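Local structure of BIFUNCTIONAL PROTEIN Proline utilization A (PutA) (Corynebacterium freiburgense, 5UX5) at residues T172-L177 against V186-T191; P215-A220 against I229-E234; L219-S224 against L256-G261. The protein probably oxidises proline to glutamate in two steps, through an FAD-dependent proline dehydrogenase and an NAD-dependent aldehyde dehydrogenase joined in one chain. All blocks are in the same frame, centred on the assembly; numbering follows the deposited sequence.

Overall arrangement
All three contacts lie in the proline dehydrogenase barrel. Interactions 1 and 2 join helices to strands of its parallel sheet; interaction 3 joins a helix end to the loop before strand 260-265. Interactions 1 and 2 have centres about 6 Å apart. Their strands, 185-189 and 228-232, are neighbours, and Ile188 O lies 2.8 Å from Asp232 N. Interactions 2 and 3 share Leu219 and Ala220, with centres about 10 Å apart. Here strand 228-232 meets strand 260-265, with Leu231 N 3.0 Å from Gly261 O. Interactions 1 and 3 are about 15 Å apart between centres. Interaction 2 reaches the flavin directly through Met233, while the side chain of Ile188 stays about 10 Å from FAD.

Interaction 1 (T172-L177 against V186-T191); sequences TRTMEL and VSIKAT
Thr174 OG1 meets the strand through Ile188 CD1, 4.0 Å away, while its hydrogen bond goes back to Arg170 O, one turn earlier in the same helix. The hydroxyl is therefore satisfied within helix 164-178 and makes only a van der Waals contact across the gap. The other branch of the threonine does the apolar work. Its CG2 is anti to the backbone N and lies 4.0 Å from Val186 CG2. Val186 CB is almost as near to that methyl, at 4.1 Å. Thr174 thus sits over two residues of the strand, Val186 and Ile188, with a different branch for each.

Ile188 extends fully: CG1 is anti to the backbone N (chi1 -169°) and chi2 is also extended. This carries CD1 out to the threonine hydroxyl. Leu177, almost one turn further along the helix, adds a looser contact, with its CB 4.5 Å from Val186 CG1.

Segments 172-177 and 186-189 run nearly antiparallel, at 168°, and the closest approach of their axes is 9.4 Å. They belong to the last two elements of the beta-alpha-beta unit made of strand 151-157, helix 164-178 and strand 185-189, a repeating arrangement of the TIM-barrel family. Leu156 of strand 151-157 touches Thr174 and Val154 touches Leu177, so the helix rests on both strands of its unit. Ser187 faces away from the helix, and its OG is hydrogen-bonded to Asn153 ND2.

No hydrogen bond crosses between helix and strand. The layer is held mostly by methyl and methylene contacts, with one hydroxyl oxygen packed against a methyl. That hydroxyl is paired with its own helix. The contact therefore depends on burial of mostly apolar surface, not on a directional polar link.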
loop_
_atom_site.group_PDB
_atom_site.type_symbol
_atom_site.label_atom_id
_atom_site.label_comp_id
_atom_site.label_asym_id
_atom_site.label_seq_id
_atom_site.Cartn_x
_atom_site.Cartn_y
_atom_site.Cartn_z
ATOM N N THR A 172 15.951 23.073 12.168
ATOM C CA THR A 172 16.618 24.351 12.377
ATOM C C THR A 172 15.756 25.271 13.228
ATOM O O THR A 172 16.277 26.041 14.053
ATOM C CB THR A 172 16.949 25.039 11.041
ATOM O OG1 THR A 172 15.746 25.236 10.305
ATOM C CG2 THR A 172 17.949 24.245 10.193
ATOM N N ARG A 173 14.435 25.196 13.051
ATOM C CA ARG A 173 13.545 26.061 13.818
ATOM C C ARG A 173 13.451 25.626 15.279
ATOM O O ARG A 173 13.293 26.479 16.169
ATOM C CB ARG A 173 12.162 26.077 13.171
ATOM C CG ARG A 173 12.110 26.756 11.829
ATOM C CD ARG A 173 10.715 26.746 11.220
ATOM N NE ARG A 173 10.749 27.400 9.909
ATOM C CZ ARG A 173 9.882 27.190 8.928
ATOM N NH1 ARG A 173 8.884 26.330 9.092
ATOM N NH2 ARG A 173 10.026 27.830 7.775
ATOM N N THR A 174 13.536 24.311 15.540
ATOM C CA THR A 174 13.633 23.822 16.913
ATOM C C THR A 174 14.948 24.244 17.542
ATOM O O THR A 174 14.994 24.622 18.718
ATOM C CB THR A 174 13.498 22.309 16.943
ATOM O OG1 THR A 174 12.166 21.946 16.570
ATOM C CG2 THR A 174 13.792 21.769 18.360
ATOM N N MET A 175 16.022 24.207 16.754
ATOM C CA MET A 175 17.309 24.711 17.210
ATOM C C MET A 175 17.207 26.169 17.615
ATOM O O MET A 175 17.792 26.576 18.625
ATOM C CB MET A 175 18.363 24.556 16.116
ATOM C CG MET A 175 18.798 23.127 15.866
ATOM S SD MET A 175 19.966 22.986 14.501
ATOM C CE MET A 175 21.409 23.842 15.099
ATOM N N GLU A 176 16.442 26.970 16.868
ATOM C CA GLU A 176 16.313 28.384 17.224
ATOM C C GLU A 176 15.618 28.570 18.571
ATOM O O GLU A 176 16.012 29.440 19.355
ATOM C CB GLU A 176 15.572 29.146 16.127
ATOM C CG GLU A 176 16.361 29.292 14.825
ATOM C CD GLU A 176 17.738 29.939 15.002
ATOM O OE1 GLU A 176 17.888 30.863 15.845
ATOM O OE2 GLU A 176 18.670 29.510 14.277
ATOM N N LEU A 177 14.596 27.754 18.866
ATOM C CA LEU A 177 13.904 27.855 20.152
ATOM C C LEU A 177 14.814 27.460 21.312
ATOM O O LEU A 177 14.738 28.053 22.398
ATOM C CB LEU A 177 12.660 26.977 20.140
ATOM C CG LEU A 177 11.498 27.326 19.215
ATOM C CD1 LEU A 177 10.814 26.022 18.879
ATOM C CD2 LEU A 177 10.526 28.270 19.857
ATOM N N VAL A 186 12.345 21.289 24.788
ATOM C CA VAL A 186 11.801 21.108 23.451
ATOM C C VAL A 186 11.641 19.618 23.209
ATOM O O VAL A 186 12.400 18.795 23.729
ATOM C CB VAL A 186 12.685 21.749 22.355
ATOM C CG1 VAL A 186 12.805 23.245 22.581
ATOM C CG2 VAL A 186 14.062 21.083 22.295
ATOM N N SER A 187 10.660 19.263 22.401
ATOM C CA SER A 187 10.521 17.867 22.030
ATOM C C SER A 187 10.278 17.802 20.531
ATOM O O SER A 187 9.672 18.704 19.958
ATOM C CB SER A 187 9.420 17.125 22.866
ATOM O OG SER A 187 8.181 17.800 22.941
ATOM N N ILE A 188 10.846 16.777 19.896
ATOM C CA ILE A 188 10.843 16.614 18.447
ATOM C C ILE A 188 10.826 15.115 18.124
ATOM O O ILE A 188 11.192 14.278 18.959
ATOM C CB ILE A 188 12.081 17.323 17.834
ATOM C CG1 ILE A 188 11.984 17.410 16.301
ATOM C CG2 ILE A 188 13.380 16.669 18.304
ATOM C CD1 ILE A 188 13.121 18.135 15.653
ATOM N N LYS A 189 10.380 14.771 16.901
ATOM C CA LYS A 189 10.291 13.383 16.441
ATOM C C LYS A 189 11.325 13.102 15.360
ATOM O O LYS A 189 11.560 13.931 14.476
ATOM C CB LYS A 189 8.923 13.049 15.837
ATOM C CG LYS A 189 7.758 13.192 16.752
ATOM C CD LYS A 189 6.543 12.484 16.199
ATOM C CE LYS A 189 5.767 13.254 15.155
ATOM N NZ LYS A 189 4.420 12.561 14.973
ATOM N N ALA A 190 11.820 11.862 15.360
ATOM C CA ALA A 190 12.724 11.390 14.321
ATOM C C ALA A 190 12.165 11.652 12.939
ATOM O O ALA A 190 12.894 12.092 12.037
ATOM C CB ALA A 190 12.983 9.892 14.487
ATOM N N THR A 191 10.872 11.400 12.743
ATOM C CA THR A 191 10.338 11.606 11.406
ATOM C C THR A 191 10.186 13.073 11.056
ATOM O O THR A 191 9.926 13.381 9.893
ATOM C CB THR A 191 8.994 10.938 11.262
ATOM O OG1 THR A 191 8.043 11.648 12.056
ATOM C CG2 THR A 191 9.097 9.573 11.770
#

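Interaction 2 (P215-A220 against I229-E234); sequences PLYRLA and INLDME. With FAD (flavin-adenine dinucleotide), chain E.
Ile229 CD1 lies over one face of the Tyr217 ring, a CH-pi contact in the helix-to-strand layer of the TIM-barrel proline dehydrogenase. The methyl is 3.9 Å from the ring centroid and 19° off the ring normal, so it is displaced slightly toward the rim. Ile229 CG2 touches the hydroxyl end of the same ring, 3.7 Å from Tyr217 CZ. The isoleucine crosses the ring obliquely, CD1 over the CG-CD2 side and CG2 by CZ and OH. With chi1 -64° its CG1 is anti to the carbonyl carbon, and an extended chi2 carries CD1 out over the ring.

Leu216 meets Ile229 tip to tip, and Leu216 CG is 3.9 Å from Ile229 CD1. Ala220 CB is also 3.9 Å from Ile229 CD1. The methyl is therefore held among Leu216, Tyr217 and Ala220 of the helix. Beyond Ile229, the phenol oxygen reaches Leu231. Tyr217 OH is 3.5 Å from Leu231 CG, and the two side chains cross at about a right angle.

Further out, Leu249 of helix 239-251 packs on Tyr217, and Leu178 of helix 164-178 packs on both Leu216 and Ile229. Segments 215-220 and 229-232 run roughly antiparallel.

The end of 229-234 lines the FAD pocket with Asp232 and Met233. Asn230, whose CB points away from the helix, gives a weak hydrogen bond from ND2 to Asp232 OD1, which also has a long, weak ion pair with Arg296. The carboxylate is close to the flavin but not bonded to it, with Asp232 OD1 3.7 Å from FAD O4. From this segment the hydrogen bond comes from the backbone: FAD N3 donates to Met233 O over 2.9 Å, nearly straight at 165°.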
loop_
_atom_site.group_PDB
_atom_site.type_symbol
_atom_site.label_atom_id
_atom_site.label_comp_id
_atom_site.label_asym_id
_atom_site.label_seq_id
_atom_site.Cartn_x
_atom_site.Cartn_y
_atom_site.Cartn_z
ATOM N N PRO A 215 23.997 19.010 16.204
ATOM C CA PRO A 215 23.956 20.465 16.444
ATOM C C PRO A 215 22.883 20.862 17.433
ATOM O O PRO A 215 23.088 21.803 18.207
ATOM C CB PRO A 215 23.686 21.066 15.057
ATOM C CG PRO A 215 23.892 19.976 14.081
ATOM C CD PRO A 215 24.113 18.678 14.771
ATOM N N LEU A 216 21.737 20.172 17.429
ATOM C CA LEU A 216 20.661 20.512 18.360
ATOM C C LEU A 216 21.034 20.185 19.806
ATOM O O LEU A 216 20.714 20.949 20.723
ATOM C CB LEU A 216 19.384 19.772 17.984
ATOM C CG LEU A 216 18.304 19.998 19.035
ATOM C CD1 LEU A 216 17.732 21.401 18.879
ATOM C CD2 LEU A 216 17.232 18.936 19.012
ATOM N N TYR A 217 21.675 19.038 20.035
ATOM C CA TYR A 217 22.044 18.660 21.394
ATOM C C TYR A 217 23.214 19.491 21.907
ATOM O O TYR A 217 23.289 19.784 23.100
ATOM C CB TYR A 217 22.367 17.167 21.445
ATOM C CG TYR A 217 21.151 16.258 21.395
ATOM C CD1 TYR A 217 20.526 15.953 20.181
ATOM C CD2 TYR A 217 20.632 15.696 22.556
ATOM C CE1 TYR A 217 19.423 15.130 20.128
ATOM C CE2 TYR A 217 19.537 14.875 22.514
ATOM C CZ TYR A 217 18.932 14.589 21.294
ATOM O OH TYR A 217 17.829 13.764 21.257
ATOM N N ARG A 218 24.112 19.906 21.020
ATOM C CA ARG A 218 25.172 20.821 21.411
ATOM C C ARG A 218 24.590 22.109 21.950
ATOM O O ARG A 218 25.157 22.715 22.875
ATOM C CB ARG A 218 26.059 21.114 20.215
ATOM C CG ARG A 218 26.984 20.008 19.931
ATOM C CD ARG A 218 27.716 20.245 18.689
ATOM N NE ARG A 218 28.291 18.990 18.265
ATOM C CZ ARG A 218 28.522 18.699 17.000
ATOM N NH1 ARG A 218 28.226 19.604 16.077
ATOM N NH2 ARG A 218 29.034 17.518 16.661
ATOM N N LEU A 219 23.499 22.586 21.328
ATOM C CA LEU A 219 22.872 23.813 21.807
ATOM C C LEU A 219 22.392 23.681 23.241
ATOM O O LEU A 219 22.439 24.659 23.998
ATOM C CB LEU A 219 21.706 24.217 20.919
ATOM C CG LEU A 219 22.009 24.750 19.523
ATOM C CD1 LEU A 219 20.703 25.242 18.969
ATOM C CD2 LEU A 219 23.036 25.869 19.515
ATOM N N ALA A 220 21.998 22.471 23.649
ATOM C CA ALA A 220 21.614 22.226 25.034
ATOM C C ALA A 220 22.817 22.117 25.965
ATOM O O ALA A 220 22.651 22.261 27.178
ATOM C CB ALA A 220 20.777 20.952 25.136
ATOM N N ILE A 229 15.895 18.087 25.868
ATOM C CA ILE A 229 15.439 17.623 24.559
ATOM C C ILE A 229 14.750 16.278 24.732
ATOM O O ILE A 229 15.330 15.337 25.295
ATOM C CB ILE A 229 16.608 17.506 23.560
ATOM C CG1 ILE A 229 17.216 18.880 23.283
ATOM C CG2 ILE A 229 16.178 16.809 22.280
ATOM C CD1 ILE A 229 18.589 18.814 22.709
ATOM N N ASN A 230 13.517 16.185 24.244
ATOM C CA ASN A 230 12.760 14.946 24.290
ATOM C C ASN A 230 12.513 14.433 22.881
ATOM O O ASN A 230 12.173 15.203 21.975
ATOM C CB ASN A 230 11.440 15.101 25.031
ATOM C CG ASN A 230 10.741 13.785 25.184
ATOM O OD1 ASN A 230 10.985 13.036 26.126
ATOM N ND2 ASN A 230 9.890 13.477 24.232
ATOM N N LEU A 231 12.738 13.137 22.693
ATOM C CA LEU A 231 12.446 12.476 21.432
ATOM C C LEU A 231 11.043 11.890 21.537
ATOM O O LEU A 231 10.795 10.984 22.344
ATOM C CB LEU A 231 13.494 11.408 21.112
ATOM C CG LEU A 231 14.919 11.818 20.750
ATOM C CD1 LEU A 231 15.819 10.632 20.528
ATOM C CD2 LEU A 231 14.916 12.678 19.511
ATOM N N ASP A 232 10.127 12.410 20.722
ATOM C CA ASP A 232 8.756 11.916 20.719
ATOM C C ASP A 232 8.645 10.655 19.859
ATOM O O ASP A 232 9.523 10.340 19.041
ATOM C CB ASP A 232 7.777 12.972 20.192
ATOM C CG ASP A 232 7.633 14.166 21.113
ATOM O OD1 ASP A 232 8.010 14.055 22.293
ATOM O OD2 ASP A 232 7.130 15.215 20.655
ATOM N N MET A 233 7.546 9.931 20.061
ATOM C CA MET A 233 7.220 8.741 19.281
ATOM C C MET A 233 5.747 8.755 18.937
ATOM O O MET A 233 4.911 8.987 19.813
ATOM C CB MET A 233 7.550 7.457 20.030
ATOM C CG MET A 233 9.018 7.268 20.134
ATOM S SD MET A 233 9.431 5.583 20.395
ATOM C CE MET A 233 8.063 4.841 19.514
ATOM N N GLU A 234 5.440 8.541 17.661
ATOM C CA GLU A 234 4.061 8.429 17.217
ATOM C C GLU A 234 3.734 7.012 16.745
ATOM O O GLU A 234 2.848 6.361 17.303
ATOM C CB GLU A 234 3.789 9.472 16.121
HETATM P PA FAD E . -7.380 8.154 29.157
HETATM O O1A FAD E . -8.899 8.306 28.798
HETATM O O2A FAD E . -7.007 7.501 30.404
HETATM O O5B FAD E . -6.519 7.384 28.229
HETATM C C5B FAD E . -6.833 7.346 26.849
HETATM C C4B FAD E . -5.841 6.432 26.155
HETATM O O4B FAD E . -6.201 5.091 26.311
HETATM C C3B FAD E . -5.761 6.659 24.679
HETATM O O3B FAD E . -4.974 7.723 24.274
HETATM C C2B FAD E . -5.237 5.358 24.190
HETATM O O2B FAD E . -3.857 5.342 24.160
HETATM C C1B FAD E . -5.846 4.376 25.149
HETATM N N9A FAD E . -7.018 3.704 24.606
HETATM C C8A FAD E . -8.314 4.199 24.572
HETATM N N7A FAD E . -9.123 3.304 23.973
HETATM C C5A FAD E . -8.417 2.168 23.596
HETATM C C6A FAD E . -8.750 0.950 22.971
HETATM N N6A FAD E . -10.091 0.619 22.520
HETATM N N1A FAD E . -7.781 0.045 22.764
HETATM C C2A FAD E . -6.490 0.304 23.145
HETATM N N3A FAD E . -6.135 1.478 23.754
HETATM C C4A FAD E . -7.058 2.418 23.993
HETATM N N1 FAD E . 1.054 10.450 22.705
HETATM C C2 FAD E . 2.042 9.777 21.899
HETATM O O2 FAD E . 1.658 8.671 21.178
HETATM N N3 FAD E . 3.341 10.296 21.817
HETATM C C4 FAD E . 3.723 11.430 22.535
HETATM O O4 FAD E . 5.017 11.914 22.448
HETATM C C4X FAD E . 2.756 12.045 23.500
HETATM N N5 FAD E . 3.119 13.067 24.370
HETATM C C5X FAD E . 2.202 13.585 25.295
HETATM C C6 FAD E . 2.561 14.623 26.176
HETATM C C7 FAD E . 1.621 15.116 27.073
HETATM C C7M FAD E . 1.971 16.227 28.019
HETATM C C8 FAD E . 0.354 14.592 27.129
HETATM C C8M FAD E . -0.650 15.126 28.099
HETATM C C9 FAD E . -0.008 13.571 26.263
HETATM C C9A FAD E . 0.911 13.073 25.357
HETATM N N10 FAD E . 0.506 12.012 24.497
HETATM C C10 FAD E . 1.418 11.484 23.558
HETATM C "C1'" FAD E . -0.882 11.515 24.545
HETATM C "C2'" FAD E . -1.134 10.266 25.345
HETATM O "O2'" FAD E . -0.527 9.202 24.704
HETATM C "C3'" FAD E . -2.664 10.099 25.464
HETATM O "O3'" FAD E . -3.168 9.905 24.200
HETATM C "C4'" FAD E . -3.466 11.238 26.106
HETATM O "O4'" FAD E . -2.727 12.003 26.988
HETATM C "C5'" FAD E . -4.804 10.779 26.730
HETATM O "O5'" FAD E . -4.742 9.627 27.563
HETATM P P FAD E . -5.010 9.639 29.161
HETATM O O1P FAD E . -3.951 8.935 30.091
HETATM O O2P FAD E . -5.288 11.182 29.337
HETATM O O3P FAD E . -6.595 9.386 29.390
#

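Interaction 3 (L219-S224 against L256-G261); sequences LALQRS and LGLEAG
Ala220 is the first residue of 219-224 to meet the other segment, with its CB 4.2 Å from Leu258 CD1. Leu221 follows and makes the closer contact. Its CD2 approaches Leu258 CB at 3.9 Å and lies 4.1 Å from Leu258 CD1. The two leucine side chains cross obliquely. Leu258 has CG anti to its backbone N (chi1 -179°), and its CD1 touches both Ala220 CB and Leu221 CD2.

Past Leu221 the chain turns away from Leu258. Arg223 is held elsewhere, with its NH1 and NH2 bonded to the backbone oxygens of Leu178 and Val183.

The contact joins the end of helix 202-221 to the loop that leads into strand 260-265 of the proline dehydrogenase barrel. His226 touches both Leu221 and Leu258, and Phe255 also packs on Leu221. Leu258 O accepts a hydrogen bond from Arg285 NH1.

Leu221 is partly exposed, whereas Ala220 and Leu258 are buried. Only aliphatic carbons meet between the two segments, so the contact is non-directional and rests on partial burial of Leu221 against buried Leu258.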
loop_
_atom_site.group_PDB
_atom_site.type_symbol
_atom_site.label_atom_id
_atom_site.label_comp_id
_atom_site.label_asym_id
_atom_site.label_seq_id
_atom_site.Cartn_x
_atom_site.Cartn_y
_atom_site.Cartn_z
ATOM N N LEU A 219 23.499 22.586 21.328
ATOM C CA LEU A 219 22.872 23.813 21.807
ATOM C C LEU A 219 22.392 23.681 23.241
ATOM O O LEU A 219 22.439 24.659 23.998
ATOM C CB LEU A 219 21.706 24.217 20.919
ATOM C CG LEU A 219 22.009 24.750 19.523
ATOM C CD1 LEU A 219 20.703 25.242 18.969
ATOM C CD2 LEU A 219 23.036 25.869 19.515
ATOM N N ALA A 220 21.998 22.471 23.649
ATOM C CA ALA A 220 21.614 22.226 25.034
ATOM C C ALA A 220 22.817 22.117 25.965
ATOM O O ALA A 220 22.651 22.261 27.178
ATOM C CB ALA A 220 20.777 20.952 25.136
ATOM N N LEU A 221 24.010 21.834 25.432
ATOM C CA LEU A 221 25.231 21.845 26.231
ATOM C C LEU A 221 25.814 23.244 26.403
ATOM O O LEU A 221 26.627 23.444 27.308
ATOM C CB LEU A 221 26.305 20.956 25.598
ATOM C CG LEU A 221 26.152 19.448 25.436
ATOM C CD1 LEU A 221 27.344 18.888 24.666
ATOM C CD2 LEU A 221 26.019 18.766 26.790
ATOM N N GLN A 222 25.480 24.194 25.522
ATOM C CA GLN A 222 26.049 25.537 25.618
ATOM C C GLN A 222 25.357 26.394 26.672
ATOM O O GLN A 222 25.857 27.477 26.989
ATOM C CB GLN A 222 26.035 26.205 24.228
ATOM C CG GLN A 222 25.562 27.666 24.107
ATOM C CD GLN A 222 25.228 28.055 22.651
ATOM O OE1 GLN A 222 25.931 27.663 21.707
ATOM N NE2 GLN A 222 24.141 28.809 22.472
ATOM N N ARG A 223 24.254 25.927 27.253
ATOM C CA ARG A 223 23.594 26.647 28.331
ATOM C C ARG A 223 23.673 25.857 29.627
ATOM O O ARG A 223 23.600 24.627 29.620
ATOM C CB ARG A 223 22.123 26.939 28.007
ATOM C CG ARG A 223 21.929 27.867 26.853
ATOM C CD ARG A 223 20.536 27.787 26.331
ATOM N NE ARG A 223 19.521 27.920 27.375
ATOM C CZ ARG A 223 18.237 27.646 27.163
ATOM N NH1 ARG A 223 17.850 27.237 25.967
ATOM N NH2 ARG A 223 17.339 27.777 28.124
ATOM N N SER A 224 23.798 26.583 30.738
ATOM C CA SER A 224 23.712 25.984 32.076
ATOM C C SER A 224 22.764 26.759 33.012
ATOM O O SER A 224 22.940 27.964 33.253
ATOM C CB SER A 224 25.100 25.849 32.701
ATOM O OG SER A 224 25.867 24.864 32.028
ATOM N N LEU A 256 27.912 12.843 27.121
ATOM C CA LEU A 256 27.775 11.876 28.201
ATOM C C LEU A 256 27.103 12.480 29.429
ATOM O O LEU A 256 26.419 11.767 30.170
ATOM C CB LEU A 256 29.145 11.321 28.583
ATOM C CG LEU A 256 29.034 10.030 29.417
ATOM C CD1 LEU A 256 28.100 8.985 28.747
ATOM C CD2 LEU A 256 30.376 9.420 29.825
ATOM N N GLY A 257 27.234 13.791 29.638
ATOM C CA GLY A 257 26.640 14.387 30.823
ATOM C C GLY A 257 25.359 15.173 30.616
ATOM O O GLY A 257 24.963 15.938 31.499
ATOM N N LEU A 258 24.666 14.946 29.497
ATOM C CA LEU A 258 23.454 15.677 29.159
ATOM C C LEU A 258 22.228 14.849 29.528
ATOM O O LEU A 258 22.051 13.728 29.035
ATOM C CB LEU A 258 23.418 16.018 27.672
ATOM C CG LEU A 258 22.200 16.808 27.188
ATOM C CD1 LEU A 258 22.096 18.124 27.942
ATOM C CD2 LEU A 258 22.275 17.034 25.677
ATOM N N GLU A 259 21.378 15.419 30.369
ATOM C CA GLU A 259 20.097 14.822 30.721
ATOM C C GLU A 259 19.113 15.056 29.580
ATOM O O GLU A 259 18.811 16.204 29.245
ATOM C CB GLU A 259 19.591 15.444 32.022
ATOM C CG GLU A 259 18.871 14.526 32.959
ATOM C CD GLU A 259 18.855 15.055 34.386
ATOM O OE1 GLU A 259 17.831 15.648 34.793
ATOM O OE2 GLU A 259 19.874 14.887 35.094
ATOM N N ALA A 260 18.620 13.970 28.986
ATOM C CA ALA A 260 17.698 14.018 27.857
ATOM C C ALA A 260 16.677 12.893 27.993
ATOM O O ALA A 260 16.814 11.999 28.822
ATOM C CB ALA A 260 18.434 13.920 26.518
ATOM N N GLY A 261 15.617 12.966 27.190
ATOM C CA GLY A 261 14.442 12.154 27.419
ATOM C C GLY A 261 13.905 11.513 26.154
ATOM O O GLY A 261 14.237 11.894 25.036
#